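Local structure of CofB (Escherichia coli, 4QS4) at residues E388-D393 and G456-I461; F163-Y168 and Y227-S232; T64-L69 and I145-F150; T202-K207 and I218-K223. The protein is a minor pilin that initiates assembly of the CFA/III type IV pilus in enterotoxigenic Escherichia coli. All blocks are in the same frame, centred on the assembly; numbering follows the deposited sequence.

Overall arrangement
CofB illustrates how an elongated protein can build each of its domains on local contacts of its own. Contacts 2, 3 and 4 share the antiparallel sheet of the pilin domain, whereas contact 1 belongs to the C-terminal domain, its centre about 78 Å from that of contact 2 and about 89 Å from that of contact 4. Contacts 2 and 3 have centres about 18 Å apart and meet through neighbouring strands 226-233 and 145-154. Contact 4 is nested within the loop closed by contact 2, centre to centre about 14 Å, and Phe-163 of contact 2 packs on its Leu-221. A sulfate, probably from the crystallisation liquor, lies at contact 3, another near Trp-459.

Contact 1 (E388-D393 and G456-I461); sequences ELNVQD and GSKWYI
Leu-389 and Trp-459 are a hydrogen-bonded pair of two antiparallel strands, 388-390 and 458-461, in the C-terminal domain; Trp-459 N reaches Leu-389 O at 2.7 Å. Past the strand end, the chain folds against the indole. Val-391 lays CG2 over one face of the five-membered ring, a CH-pi contact 3.9 Å from its centroid, while Gln-392 arrives at the edge. There Trp-459 NE1 donates to Gln-392 OE1 at 2.9 Å, almost straight (175°) and within the ring plane, although amide and ring are turned 50° apart. Gln-392 NE2 bonds to Arg-406 O, so the amide is fixed at both ends. Away from the indole, Asn-390 and Lys-458 run alongside each other, and Lys-458 NZ gives a 2.6 Å bond to Asn-390 OD1. The chain of Lys-458, bent at chi2 (-69°), also passes Glu-388, whose OE1 is 4.2 Å from Lys-458 NZ, beyond a salt bridge; Arg-386 forms a salt bridge with Glu-388 OE2. A methionine in place of Lys-458 would probably leave Asn-390 OD1 without this donor and remove one of the two positive charges near Glu-388, Arg-386 remaining. Glu-388 lies beside Tyr-460, with OE1 3.6 Å from Tyr-460 CE1.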
loop_
_atom_site.group_PDB
_atom_site.type_symbol
_atom_site.label_atom_id
_atom_site.label_comp_id
_atom_site.label_asym_id
_atom_site.label_seq_id
_atom_site.Cartn_x
_atom_site.Cartn_y
_atom_site.Cartn_z
ATOM N N GLU A 388 -47.176 4.484 -6.952
ATOM C CA GLU A 388 -46.217 4.767 -8.008
ATOM C C GLU A 388 -45.015 5.493 -7.438
ATOM O O GLU A 388 -45.161 6.439 -6.673
ATOM C CB GLU A 388 -46.850 5.606 -9.119
ATOM C CG GLU A 388 -45.914 5.822 -10.302
ATOM C CD GLU A 388 -46.568 6.558 -11.458
ATOM O OE1 GLU A 388 -45.832 6.917 -12.406
ATOM O OE2 GLU A 388 -47.804 6.794 -11.412
ATOM N N LEU A 389 -43.827 5.052 -7.833
ATOM C CA LEU A 389 -42.584 5.629 -7.336
ATOM C C LEU A 389 -41.587 5.766 -8.481
ATOM O O LEU A 389 -41.604 4.968 -9.418
ATOM C CB LEU A 389 -42.000 4.722 -6.249
ATOM C CG LEU A 389 -42.873 4.436 -5.015
ATOM C CD1 LEU A 389 -42.318 3.252 -4.240
ATOM C CD2 LEU A 389 -42.970 5.667 -4.128
ATOM N N ASN A 390 -40.718 6.769 -8.402
ATOM C CA ASN A 390 -39.611 6.898 -9.351
ATOM C C ASN A 390 -38.583 5.787 -9.161
ATOM O O ASN A 390 -38.251 5.419 -8.022
ATOM C CB ASN A 390 -38.915 8.251 -9.187
ATOM C CG ASN A 390 -39.777 9.414 -9.636
ATOM O OD1 ASN A 390 -40.754 9.243 -10.362
ATOM N ND2 ASN A 390 -39.398 10.615 -9.221
ATOM N N VAL A 391 -38.075 5.252 -10.268
ATOM C CA VAL A 391 -37.028 4.230 -10.211
ATOM C C VAL A 391 -35.740 4.896 -9.715
ATOM O O VAL A 391 -35.368 5.958 -10.197
ATOM C CB VAL A 391 -36.810 3.547 -11.581
ATOM C CG1 VAL A 391 -35.563 2.661 -11.580
ATOM C CG2 VAL A 391 -38.035 2.721 -11.953
ATOM N N GLN A 392 -35.091 4.274 -8.733
ATOM C CA GLN A 392 -33.893 4.840 -8.116
ATOM C C GLN A 392 -32.687 4.783 -9.049
ATOM O O GLN A 392 -32.621 3.941 -9.944
ATOM C CB GLN A 392 -33.564 4.127 -6.787
ATOM C CG GLN A 392 -33.223 2.639 -6.887
ATOM C CD GLN A 392 -34.448 1.721 -6.852
ATOM O OE1 GLN A 392 -35.486 2.002 -7.467
ATOM N NE2 GLN A 392 -34.317 0.602 -6.159
ATOM N N ASP A 393 -31.749 5.699 -8.832
ATOM C CA ASP A 393 -30.432 5.640 -9.457
ATOM C C ASP A 393 -29.551 4.718 -8.620
ATOM O O ASP A 393 -29.404 4.926 -7.415
ATOM C CB ASP A 393 -29.788 7.032 -9.491
ATOM C CG ASP A 393 -30.452 7.975 -10.480
ATOM O OD1 ASP A 393 -31.114 7.503 -11.424
ATOM O OD2 ASP A 393 -30.293 9.204 -10.318
ATOM N N GLY A 456 -39.077 2.350 -17.728
ATOM C CA GLY A 456 -37.754 2.954 -17.681
ATOM C C GLY A 456 -37.501 3.771 -16.423
ATOM O O GLY A 456 -36.426 3.660 -15.815
ATOM N N SER A 457 -38.477 4.584 -16.016
ATOM C CA SER A 457 -38.277 5.497 -14.880
ATOM C C SER A 457 -39.302 5.400 -13.733
ATOM O O SER A 457 -39.179 6.128 -12.745
ATOM C CB SER A 457 -38.229 6.933 -15.403
ATOM O OG SER A 457 -39.440 7.247 -16.054
ATOM N N LYS A 458 -40.288 4.508 -13.841
ATOM C CA LYS A 458 -41.327 4.378 -12.806
ATOM C C LYS A 458 -41.507 2.937 -12.309
ATOM O O LYS A 458 -41.365 1.994 -13.083
ATOM C CB LYS A 458 -42.662 4.895 -13.338
ATOM C CG LYS A 458 -42.636 6.335 -13.825
ATOM C CD LYS A 458 -42.458 7.312 -12.676
ATOM C CE LYS A 458 -42.577 8.748 -13.162
ATOM N NZ LYS A 458 -42.760 9.683 -12.015
ATOM N N TRP A 459 -41.801 2.795 -11.012
ATOM C CA TRP A 459 -42.254 1.538 -10.407
ATOM C C TRP A 459 -43.759 1.636 -10.247
ATOM O O TRP A 459 -44.267 2.671 -9.800
ATOM C CB TRP A 459 -41.682 1.330 -8.994
ATOM C CG TRP A 459 -40.242 0.939 -8.905
ATOM C CD1 TRP A 459 -39.229 1.703 -8.420
ATOM C CD2 TRP A 459 -39.663 -0.324 -9.252
ATOM N NE1 TRP A 459 -38.045 1.011 -8.467
ATOM C CE2 TRP A 459 -38.282 -0.237 -8.975
ATOM C CE3 TRP A 459 -40.172 -1.513 -9.781
ATOM C CZ2 TRP A 459 -37.401 -1.294 -9.213
ATOM C CZ3 TRP A 459 -39.294 -2.565 -10.024
ATOM C CH2 TRP A 459 -37.924 -2.448 -9.736
ATOM N N TYR A 460 -44.469 0.568 -10.591
ATOM C CA TYR A 460 -45.923 0.519 -10.413
ATOM C C TYR A 460 -46.298 -0.681 -9.557
ATOM O O TYR A 460 -46.068 -1.827 -9.950
ATOM C CB TYR A 460 -46.643 0.400 -11.757
ATOM C CG TYR A 460 -46.331 1.484 -12.755
ATOM C CD1 TYR A 460 -46.990 2.710 -12.715
ATOM C CD2 TYR A 460 -45.403 1.270 -13.770
ATOM C CE1 TYR A 460 -46.719 3.701 -13.648
ATOM C CE2 TYR A 460 -45.127 2.253 -14.707
ATOM C CZ TYR A 460 -45.781 3.465 -14.637
ATOM O OH TYR A 460 -45.500 4.432 -15.581
ATOM N N ILE A 461 -46.887 -0.408 -8.401
ATOM C CA ILE A 461 -47.315 -1.456 -7.484
ATOM C C ILE A 461 -48.838 -1.449 -7.424
ATOM O O ILE A 461 -49.455 -0.414 -7.147
ATOM C CB ILE A 461 -46.748 -1.245 -6.072
ATOM C CG1 ILE A 461 -45.258 -0.898 -6.150
ATOM C CG2 ILE A 461 -46.997 -2.495 -5.221
ATOM C CD1 ILE A 461 -44.728 -0.270 -4.886
#

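Contact 2 (F163-Y168 and Y227-S232); sequences FYFSNY and YGLRLS
Tyr-227 meets two phenylalanines in turn, Phe-165 at its base and Phe-163 along its ring, in a buried aromatic cluster of the type IV pilin fold. Starting at the root, Tyr-227 CB rests against Phe-165 CE2 at 3.6 Å. Farther out, Phe-163 CE1 comes over one face of the tyrosine ring, displaced toward the rim: it is 3.8 Å from Tyr-227 CD2 and 3.4 Å from Tyr-227 CZ. The two planes are inclined at 43° with centroids 4.4 Å apart, an oblique pairing, and Phe-163 is poorly ordered, which makes its fine detail less certain. At the tip, Tyr-227 OH passes Phe-163 CZ at 3.6 Å and bonds to Asp-222 O, so this buried hydroxyl is satisfied. Phe-165, its CG set between backbone N and carbonyl carbon (chi1 50°), turns its ring toward the strand. Gly-228 O stands over one face of that ring, and Phe-165 CE1 packs on Leu-229 CD2 at 3.4 Å. The contact thus joins the approach to helix 167-177 to strand 226-233, which lies in the sheet between strands 145-154 and 185-191; Phe-165 also touches Phe-154 on the first of these, and Leu-229 touches Ile-186 on the second.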
loop_
_atom_site.group_PDB
_atom_site.type_symbol
_atom_site.label_atom_id
_atom_site.label_comp_id
_atom_site.label_asym_id
_atom_site.label_seq_id
_atom_site.Cartn_x
_atom_site.Cartn_y
_atom_site.Cartn_z
ATOM N N PHE A 163 42.970 -2.145 -20.669
ATOM C CA PHE A 163 41.945 -1.120 -20.450
ATOM C C PHE A 163 40.541 -1.638 -20.771
ATOM O O PHE A 163 39.759 -0.957 -21.440
ATOM C CB PHE A 163 42.257 0.110 -21.314
ATOM C CG PHE A 163 43.626 0.681 -21.082
ATOM C CD1 PHE A 163 43.839 1.621 -20.080
ATOM C CD2 PHE A 163 44.707 0.278 -21.862
ATOM C CE1 PHE A 163 45.099 2.150 -19.860
ATOM C CE2 PHE A 163 45.971 0.804 -21.647
ATOM C CZ PHE A 163 46.167 1.740 -20.643
ATOM N N TYR A 164 40.216 -2.829 -20.273
ATOM C CA TYR A 164 38.974 -3.514 -20.641
ATOM C C TYR A 164 37.954 -3.517 -19.495
ATOM O O TYR A 164 37.114 -4.416 -19.392
ATOM C CB TYR A 164 39.296 -4.943 -21.090
ATOM C CG TYR A 164 38.337 -5.505 -22.118
ATOM C CD1 TYR A 164 38.423 -5.127 -23.460
ATOM C CD2 TYR A 164 37.354 -6.425 -21.755
ATOM C CE1 TYR A 164 37.552 -5.642 -24.407
ATOM C CE2 TYR A 164 36.480 -6.947 -22.695
ATOM C CZ TYR A 164 36.583 -6.553 -24.020
ATOM O OH TYR A 164 35.718 -7.065 -24.959
ATOM N N PHE A 165 38.025 -2.492 -18.648
ATOM C CA PHE A 165 37.102 -2.340 -17.526
ATOM C C PHE A 165 35.986 -1.357 -17.863
ATOM O O PHE A 165 35.065 -1.173 -17.067
ATOM C CB PHE A 165 37.845 -1.893 -16.254
ATOM C CG PHE A 165 38.750 -0.705 -16.458
ATOM C CD1 PHE A 165 38.243 0.585 -16.435
ATOM C CD2 PHE A 165 40.109 -0.883 -16.681
ATOM C CE1 PHE A 165 39.074 1.675 -16.630
ATOM C CE2 PHE A 165 40.945 0.203 -16.877
ATOM C CZ PHE A 165 40.426 1.484 -16.850
ATOM N N SER A 166 36.059 -0.741 -19.043
ATOM C CA SER A 166 35.048 0.222 -19.473
ATOM C C SER A 166 33.694 -0.440 -19.733
ATOM O O SER A 166 32.658 0.228 -19.691
ATOM C CB SER A 166 35.522 0.977 -20.722
ATOM O OG SER A 166 35.915 0.080 -21.747
ATOM N N ASN A 167 33.705 -1.748 -19.990
ATOM C CA ASN A 167 32.470 -2.503 -20.220
ATOM C C ASN A 167 31.666 -2.746 -18.938
ATOM O O ASN A 167 30.480 -3.067 -18.999
ATOM C CB ASN A 167 32.780 -3.836 -20.904
ATOM C CG ASN A 167 33.406 -3.661 -22.280
ATOM O OD1 ASN A 167 33.844 -2.571 -22.648
ATOM N ND2 ASN A 167 33.451 -4.740 -23.045
ATOM N N TYR A 168 32.318 -2.601 -17.784
ATOM C CA TYR A 168 31.645 -2.714 -16.491
ATOM C C TYR A 168 30.951 -1.423 -16.069
ATOM O O TYR A 168 30.070 -1.451 -15.207
ATOM C CB TYR A 168 32.644 -3.097 -15.401
ATOM C CG TYR A 168 33.022 -4.557 -15.379
ATOM C CD1 TYR A 168 32.355 -5.455 -14.548
ATOM C CD2 TYR A 168 34.060 -5.038 -16.169
ATOM C CE1 TYR A 168 32.709 -6.795 -14.512
ATOM C CE2 TYR A 168 34.419 -6.375 -16.144
ATOM C CZ TYR A 168 33.740 -7.248 -15.314
ATOM O OH TYR A 168 34.090 -8.574 -15.286
ATOM N N TYR A 227 45.498 -1.287 -13.978
ATOM C CA TYR A 227 44.555 -0.189 -13.856
ATOM C C TYR A 227 43.319 -0.567 -13.045
ATOM O O TYR A 227 43.049 -1.749 -12.794
ATOM C CB TYR A 227 44.146 0.300 -15.242
ATOM C CG TYR A 227 45.277 0.951 -15.991
ATOM C CD1 TYR A 227 45.495 2.321 -15.906
ATOM C CD2 TYR A 227 46.143 0.196 -16.777
ATOM C CE1 TYR A 227 46.537 2.925 -16.590
ATOM C CE2 TYR A 227 47.188 0.789 -17.461
ATOM C CZ TYR A 227 47.382 2.155 -17.366
ATOM O OH TYR A 227 48.416 2.757 -18.045
ATOM N N GLY A 228 42.583 0.461 -12.635
ATOM C CA GLY A 228 41.360 0.302 -11.863
ATOM C C GLY A 228 40.464 1.506 -12.043
ATOM O O GLY A 228 40.786 2.425 -12.807
ATOM N N LEU A 229 39.331 1.488 -11.345
ATOM C CA LEU A 229 38.394 2.597 -11.332
ATOM C C LEU A 229 38.218 3.061 -9.901
ATOM O O LEU A 229 38.143 2.242 -8.988
ATOM C CB LEU A 229 37.032 2.161 -11.865
ATOM C CG LEU A 229 36.915 1.799 -13.342
ATOM C CD1 LEU A 229 35.558 1.167 -13.601
ATOM C CD2 LEU A 229 37.115 3.027 -14.216
ATOM N N ARG A 230 38.144 4.371 -9.709
ATOM C CA ARG A 230 37.775 4.928 -8.420
ATOM C C ARG A 230 36.389 5.521 -8.554
ATOM O O ARG A 230 36.188 6.474 -9.308
ATOM C CB ARG A 230 38.770 5.990 -7.947
ATOM C CG ARG A 230 38.470 6.490 -6.541
ATOM C CD ARG A 230 39.379 7.636 -6.133
ATOM N NE ARG A 230 39.122 8.841 -6.916
ATOM C CZ ARG A 230 39.733 10.007 -6.730
ATOM N NH1 ARG A 230 40.644 10.144 -5.772
ATOM N NH2 ARG A 230 39.432 11.044 -7.508
ATOM N N LEU A 231 35.435 4.926 -7.840
ATOM C CA LEU A 231 34.060 5.404 -7.810
ATOM C C LEU A 231 33.850 6.256 -6.564
ATOM O O LEU A 231 34.011 5.773 -5.447
ATOM C CB LEU A 231 33.088 4.225 -7.779
ATOM C CG LEU A 231 33.202 3.205 -8.909
ATOM C CD1 LEU A 231 32.221 2.066 -8.676
ATOM C CD2 LEU A 231 32.963 3.863 -10.258
ATOM N N SER A 232 33.497 7.521 -6.765
ATOM C CA SER A 232 33.276 8.450 -5.660
ATOM C C SER A 232 31.790 8.552 -5.388
ATOM O O SER A 232 30.990 8.717 -6.315
ATOM C CB SER A 232 33.844 9.831 -5.991
ATOM O OG SER A 232 35.261 9.794 -6.025
#

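Contact 3 (T64-L69 and I145-F150); sequences TTNKDL and IERVDF. With SO4 (sulfate ion), chain F.
Asn-66 and Lys-67 present successive backbone carbonyls to Arg-147, the first from the centre of an inverse gamma turn, while Arg-147 lies on the strand just past a corner of the chain at Glu-146. This pins a long loop of the type IV pilin fold to its antiparallel sheet. Arg-147 NH2 donates to Asn-66 O at 3.0 Å, and its NH1 makes a weak, bent bond (126°) to Lys-67 O at 2.9 Å. The other edge of the guanidinium grips Asp-149 side-on, NE to OD1 at 3.0 Å and NH2 to OD2, both oxygens being met on the syn side. A bend at chi3 (75°) brings the flat group round to serve strand and loop together. Leu-69 CD1 sits over the centre of one guanidinium face, 3.6 Å from Arg-147 NE, whereas the amide of Asn-66 stands nearly perpendicular to it (87°). Were Arg-147 exchanged for a leucine, Asp-149 is likely to lose its two-nitrogen grip, keeping Ser-232 and a long, weak pairing with Arg-230, and both loop carbonyls their donor. Farther out, Lys-67 NZ forms a salt bridge with Glu-146 OE1, met at its syn lone pair, at 3.1 Å, and also bonds to Thr-137 O. Sulfate lies by the loop amides near Asp-68. A water joins the segments, 2.9 Å from Asn-66 ND2 and 2.7 Å from Asp-149 OD2.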
loop_
_atom_site.group_PDB
_atom_site.type_symbol
_atom_site.label_atom_id
_atom_site.label_comp_id
_atom_site.label_asym_id
_atom_site.label_seq_id
_atom_site.Cartn_x
_atom_site.Cartn_y
_atom_site.Cartn_z
ATOM N N THR A 64 41.243 9.605 4.804
ATOM C CA THR A 64 42.143 10.254 3.863
ATOM C C THR A 64 41.743 11.730 3.808
ATOM O O THR A 64 40.655 12.103 4.257
ATOM C CB THR A 64 42.072 9.609 2.469
ATOM O OG1 THR A 64 40.786 9.837 1.893
ATOM C CG2 THR A 64 42.317 8.099 2.575
ATOM N N THR A 65 42.629 12.558 3.273
ATOM C CA THR A 65 42.458 14.012 3.331
ATOM C C THR A 65 42.359 14.649 1.947
ATOM O O THR A 65 42.427 15.878 1.819
ATOM C CB THR A 65 43.624 14.653 4.105
ATOM O OG1 THR A 65 44.865 14.255 3.523
ATOM C CG2 THR A 65 43.595 14.200 5.565
ATOM N N ASN A 66 42.178 13.821 0.919
ATOM C CA ASN A 66 42.116 14.317 -0.451
ATOM C C ASN A 66 40.721 14.798 -0.785
ATOM O O ASN A 66 39.992 14.145 -1.526
ATOM C CB ASN A 66 42.607 13.269 -1.468
ATOM C CG ASN A 66 41.905 11.937 -1.332
ATOM O OD1 ASN A 66 41.740 11.423 -0.229
ATOM N ND2 ASN A 66 41.491 11.371 -2.458
ATOM N N LYS A 67 40.351 15.946 -0.217
ATOM C CA LYS A 67 39.038 16.570 -0.471
ATOM C C LYS A 67 38.864 16.922 -1.953
ATOM O O LYS A 67 37.773 16.823 -2.510
ATOM C CB LYS A 67 38.888 17.851 0.353
ATOM C CG LYS A 67 38.809 17.644 1.858
ATOM C CD LYS A 67 39.256 18.907 2.582
ATOM C CE LYS A 67 38.700 18.991 3.989
ATOM N NZ LYS A 67 37.250 19.329 3.971
ATOM N N ASP A 68 39.953 17.352 -2.568
ATOM C CA ASP A 68 39.987 17.648 -3.996
ATOM C C ASP A 68 40.107 16.326 -4.757
ATOM O O ASP A 68 41.027 15.541 -4.506
ATOM C CB ASP A 68 41.173 18.580 -4.290
ATOM C CG ASP A 68 41.318 18.934 -5.767
ATOM O OD1 ASP A 68 40.419 18.634 -6.580
ATOM O OD2 ASP A 68 42.370 19.522 -6.107
ATOM N N LEU A 69 39.170 16.091 -5.672
ATOM C CA LEU A 69 39.158 14.894 -6.520
ATOM C C LEU A 69 40.446 14.699 -7.314
ATOM O O LEU A 69 40.784 13.574 -7.669
ATOM C CB LEU A 69 37.989 14.943 -7.519
ATOM C CG LEU A 69 36.562 14.604 -7.081
ATOM C CD1 LEU A 69 36.477 13.182 -6.557
ATOM C CD2 LEU A 69 36.043 15.593 -6.050
ATOM N N ILE A 145 32.546 12.408 7.346
ATOM C CA ILE A 145 33.050 11.917 6.065
ATOM C C ILE A 145 32.297 12.590 4.927
ATOM O O ILE A 145 31.077 12.479 4.806
ATOM C CB ILE A 145 32.925 10.388 5.957
ATOM C CG1 ILE A 145 33.824 9.725 6.998
ATOM C CG2 ILE A 145 33.269 9.909 4.542
ATOM C CD1 ILE A 145 33.471 8.283 7.297
ATOM N N GLU A 146 33.067 13.263 4.089
ATOM C CA GLU A 146 32.563 14.135 3.043
ATOM C C GLU A 146 32.381 13.381 1.729
ATOM O O GLU A 146 31.592 13.778 0.873
ATOM C CB GLU A 146 33.600 15.231 2.869
ATOM C CG GLU A 146 33.312 16.299 1.854
ATOM C CD GLU A 146 34.502 17.211 1.739
ATOM O OE1 GLU A 146 34.808 17.869 2.752
ATOM O OE2 GLU A 146 35.148 17.232 0.668
ATOM N N ARG A 147 33.130 12.294 1.569
ATOM C CA ARG A 147 33.087 11.509 0.340
ATOM C C ARG A 147 33.626 10.114 0.618
ATOM O O ARG A 147 34.519 9.938 1.448
ATOM C CB ARG A 147 33.928 12.200 -0.743
ATOM C CG ARG A 147 33.644 11.725 -2.152
ATOM C CD ARG A 147 34.477 12.476 -3.174
ATOM N NE ARG A 147 35.876 12.037 -3.170
ATOM C CZ ARG A 147 36.938 12.795 -2.902
ATOM N NH1 ARG A 147 36.818 14.086 -2.609
ATOM N NH2 ARG A 147 38.155 12.246 -2.939
ATOM N N VAL A 148 33.067 9.124 -0.062
ATOM C CA VAL A 148 33.539 7.752 0.047
ATOM C C VAL A 148 33.995 7.293 -1.331
ATOM O O VAL A 148 33.193 7.237 -2.269
ATOM C CB VAL A 148 32.446 6.814 0.584
ATOM C CG1 VAL A 148 32.980 5.390 0.743
ATOM C CG2 VAL A 148 31.910 7.340 1.910
ATOM N N ASP A 149 35.287 6.979 -1.446
ATOM C CA ASP A 149 35.855 6.486 -2.695
ATOM C C ASP A 149 36.073 4.986 -2.633
ATOM O O ASP A 149 36.656 4.477 -1.675
ATOM C CB ASP A 149 37.191 7.168 -3.003
ATOM C CG ASP A 149 37.052 8.652 -3.265
ATOM O OD1 ASP A 149 35.947 9.117 -3.637
ATOM O OD2 ASP A 149 38.075 9.354 -3.107
ATOM N N PHE A 150 35.602 4.285 -3.660
ATOM C CA PHE A 150 35.831 2.856 -3.796
ATOM C C PHE A 150 36.770 2.614 -4.958
ATOM O O PHE A 150 36.472 2.989 -6.087
ATOM C CB PHE A 150 34.514 2.124 -4.032
ATOM C CG PHE A 150 33.579 2.212 -2.870
ATOM C CD1 PHE A 150 33.583 1.234 -1.886
ATOM C CD2 PHE A 150 32.714 3.288 -2.748
ATOM C CE1 PHE A 150 32.715 1.319 -0.802
ATOM C CE2 PHE A 150 31.852 3.380 -1.668
ATOM C CZ PHE A 150 31.855 2.398 -0.697
HETATM S S SO4 F . 43.091 18.232 -0.876
HETATM O O1 SO4 F . 43.573 19.395 -1.658
HETATM O O2 SO4 F . 44.254 17.431 -0.423
HETATM O O3 SO4 F . 42.316 18.736 0.279
HETATM O O4 SO4 F . 42.223 17.385 -1.705
HETATM O O HOH W 1 40.729 8.650 -3.082
#

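Contact 4 (T202-K207 and I218-K223); sequences TTISGK and IGSLDK
Leu-221 and Ile-204 supply the main apolar touch of this small surface contact, which brings the loop 218-223 against the edge region of the pilin sheet. The methyl interactions converge on one branch of the leucine. Leu-221 CD2 is 3.7 Å from Ile-204 CD1, the two side chains crossing at about a right angle, and 3.8 Å from Thr-202 CG2, which it meets tip to tip. CG1 of Ile-204 stands anti to its carbonyl carbon, and the turn at chi2 (-64°) swings CD1 to the loop. Behind the leucine, Phe-163 and Tyr-227 continue the apolar surroundings.

A looser contact lies at the margin, where the same Ile-204 CD1 passes Ser-220 OG at 4.0 Å without a bond.

Hydrogen bonding is confined to the interior of each segment or to neighbouring parts of the domain. Residues 204-207 make a type I' beta turn, closed in both directions by Ile-204 N to Lys-207 O at 2.9 Å and Lys-207 N to Ile-204 O at 3.0 Å; Gly-206 has the positive phi that favours glycine. Opposite, Ser-220 centres an inverse gamma turn whose Leu-221 N to Gly-219 O bond is weak. Thr-202 divides its two branches, giving OG1 to Glu-190 and CG2 to the leucine.

With no polar bond between the two segments and just a few methyls shared, the association rests on van der Waals contact and has little directional constraint.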
loop_
_atom_site.group_PDB
_atom_site.type_symbol
_atom_site.label_atom_id
_atom_site.label_comp_id
_atom_site.label_asym_id
_atom_site.label_seq_id
_atom_site.Cartn_x
_atom_site.Cartn_y
_atom_site.Cartn_z
ATOM N N THR A 202 45.504 8.125 -12.550
ATOM C CA THR A 202 46.109 8.108 -13.874
ATOM C C THR A 202 46.050 9.534 -14.410
ATOM O O THR A 202 45.057 10.227 -14.211
ATOM C CB THR A 202 45.378 7.120 -14.810
ATOM O OG1 THR A 202 45.583 5.778 -14.332
ATOM C CG2 THR A 202 45.896 7.230 -16.234
ATOM N N THR A 203 47.122 9.984 -15.053
ATOM C CA THR A 203 47.174 11.347 -15.587
ATOM C C THR A 203 47.489 11.346 -17.071
ATOM O O THR A 203 48.202 10.465 -17.552
ATOM C CB THR A 203 48.226 12.209 -14.855
ATOM O OG1 THR A 203 49.519 11.606 -14.968
ATOM C CG2 THR A 203 47.859 12.359 -13.377
ATOM N N ILE A 204 46.928 12.318 -17.788
ATOM C CA ILE A 204 47.336 12.631 -19.166
ATOM C C ILE A 204 47.945 14.024 -19.114
ATOM O O ILE A 204 47.249 14.986 -18.784
ATOM C CB ILE A 204 46.142 12.637 -20.157
ATOM C CG1 ILE A 204 45.405 11.292 -20.147
ATOM C CG2 ILE A 204 46.613 12.974 -21.575
ATOM C CD1 ILE A 204 46.233 10.119 -20.627
ATOM N N SER A 205 49.241 14.130 -19.407
ATOM C CA SER A 205 49.964 15.402 -19.310
ATOM C C SER A 205 49.692 16.106 -17.975
ATOM O O SER A 205 49.340 17.284 -17.936
ATOM C CB SER A 205 49.591 16.315 -20.481
ATOM O OG SER A 205 49.912 15.700 -21.717
ATOM N N GLY A 206 49.812 15.356 -16.882
ATOM C CA GLY A 206 49.629 15.906 -15.545
ATOM C C GLY A 206 48.200 16.046 -15.054
ATOM O O GLY A 206 47.993 16.274 -13.865
ATOM N N LYS A 207 47.215 15.914 -15.945
ATOM C CA LYS A 207 45.806 16.079 -15.569
ATOM C C LYS A 207 45.177 14.719 -15.251
ATOM O O LYS A 207 45.201 13.822 -16.091
ATOM C CB LYS A 207 45.017 16.767 -16.693
ATOM C CG LYS A 207 43.594 17.148 -16.288
ATOM C CD LYS A 207 42.827 17.861 -17.402
ATOM C CE LYS A 207 41.357 18.003 -17.017
ATOM N NZ LYS A 207 40.567 18.799 -18.000
ATOM N N ILE A 218 43.065 6.872 -24.790
ATOM C CA ILE A 218 43.450 5.492 -24.472
ATOM C C ILE A 218 44.793 5.073 -25.095
ATOM O O ILE A 218 45.520 4.261 -24.520
ATOM C CB ILE A 218 42.332 4.492 -24.875
ATOM C CG1 ILE A 218 42.524 3.149 -24.161
ATOM C CG2 ILE A 218 42.264 4.311 -26.388
ATOM C CD1 ILE A 218 41.380 2.182 -24.369
ATOM N N GLY A 219 45.118 5.633 -26.259
ATOM C CA GLY A 219 46.346 5.283 -26.972
ATOM C C GLY A 219 47.628 5.604 -26.223
ATOM O O GLY A 219 48.566 4.808 -26.227
ATOM N N SER A 220 47.665 6.760 -25.564
ATOM C CA SER A 220 48.880 7.242 -24.901
ATOM C C SER A 220 48.960 6.808 -23.439
ATOM O O SER A 220 49.184 7.638 -22.559
ATOM C CB SER A 220 48.947 8.770 -24.984
ATOM O OG SER A 220 47.953 9.364 -24.164
ATOM N N LEU A 221 48.786 5.510 -23.183
ATOM C CA LEU A 221 48.856 4.975 -21.824
ATOM C C LEU A 221 49.588 3.635 -21.772
ATOM O O LEU A 221 49.379 2.765 -22.619
ATOM C CB LEU A 221 47.455 4.817 -21.235
ATOM C CG LEU A 221 46.727 6.097 -20.820
ATOM C CD1 LEU A 221 45.302 5.768 -20.410
ATOM C CD2 LEU A 221 47.464 6.808 -19.692
ATOM N N ASP A 222 50.435 3.482 -20.754
ATOM C CA ASP A 222 51.282 2.297 -20.592
ATOM C C ASP A 222 50.434 1.041 -20.372
ATOM O O ASP A 222 49.724 0.929 -19.372
ATOM C CB ASP A 222 52.246 2.507 -19.415
ATOM C CG ASP A 222 53.250 1.374 -19.254
ATOM O OD1 ASP A 222 52.982 0.241 -19.709
ATOM O OD2 ASP A 222 54.312 1.623 -18.649
ATOM N N LYS A 223 50.544 0.093 -21.300
ATOM C CA LYS A 223 49.677 -1.086 -21.325
ATOM C C LYS A 223 50.093 -2.165 -20.324
ATOM O O LYS A 223 49.291 -3.037 -19.994
ATOM C CB LYS A 223 49.636 -1.687 -22.737
ATOM C CG LYS A 223 49.228 -0.700 -23.828
ATOM C CD LYS A 223 49.241 -1.326 -25.220
ATOM C CE LYS A 223 48.159 -2.382 -25.396
ATOM N NZ LYS A 223 46.800 -1.891 -25.025
#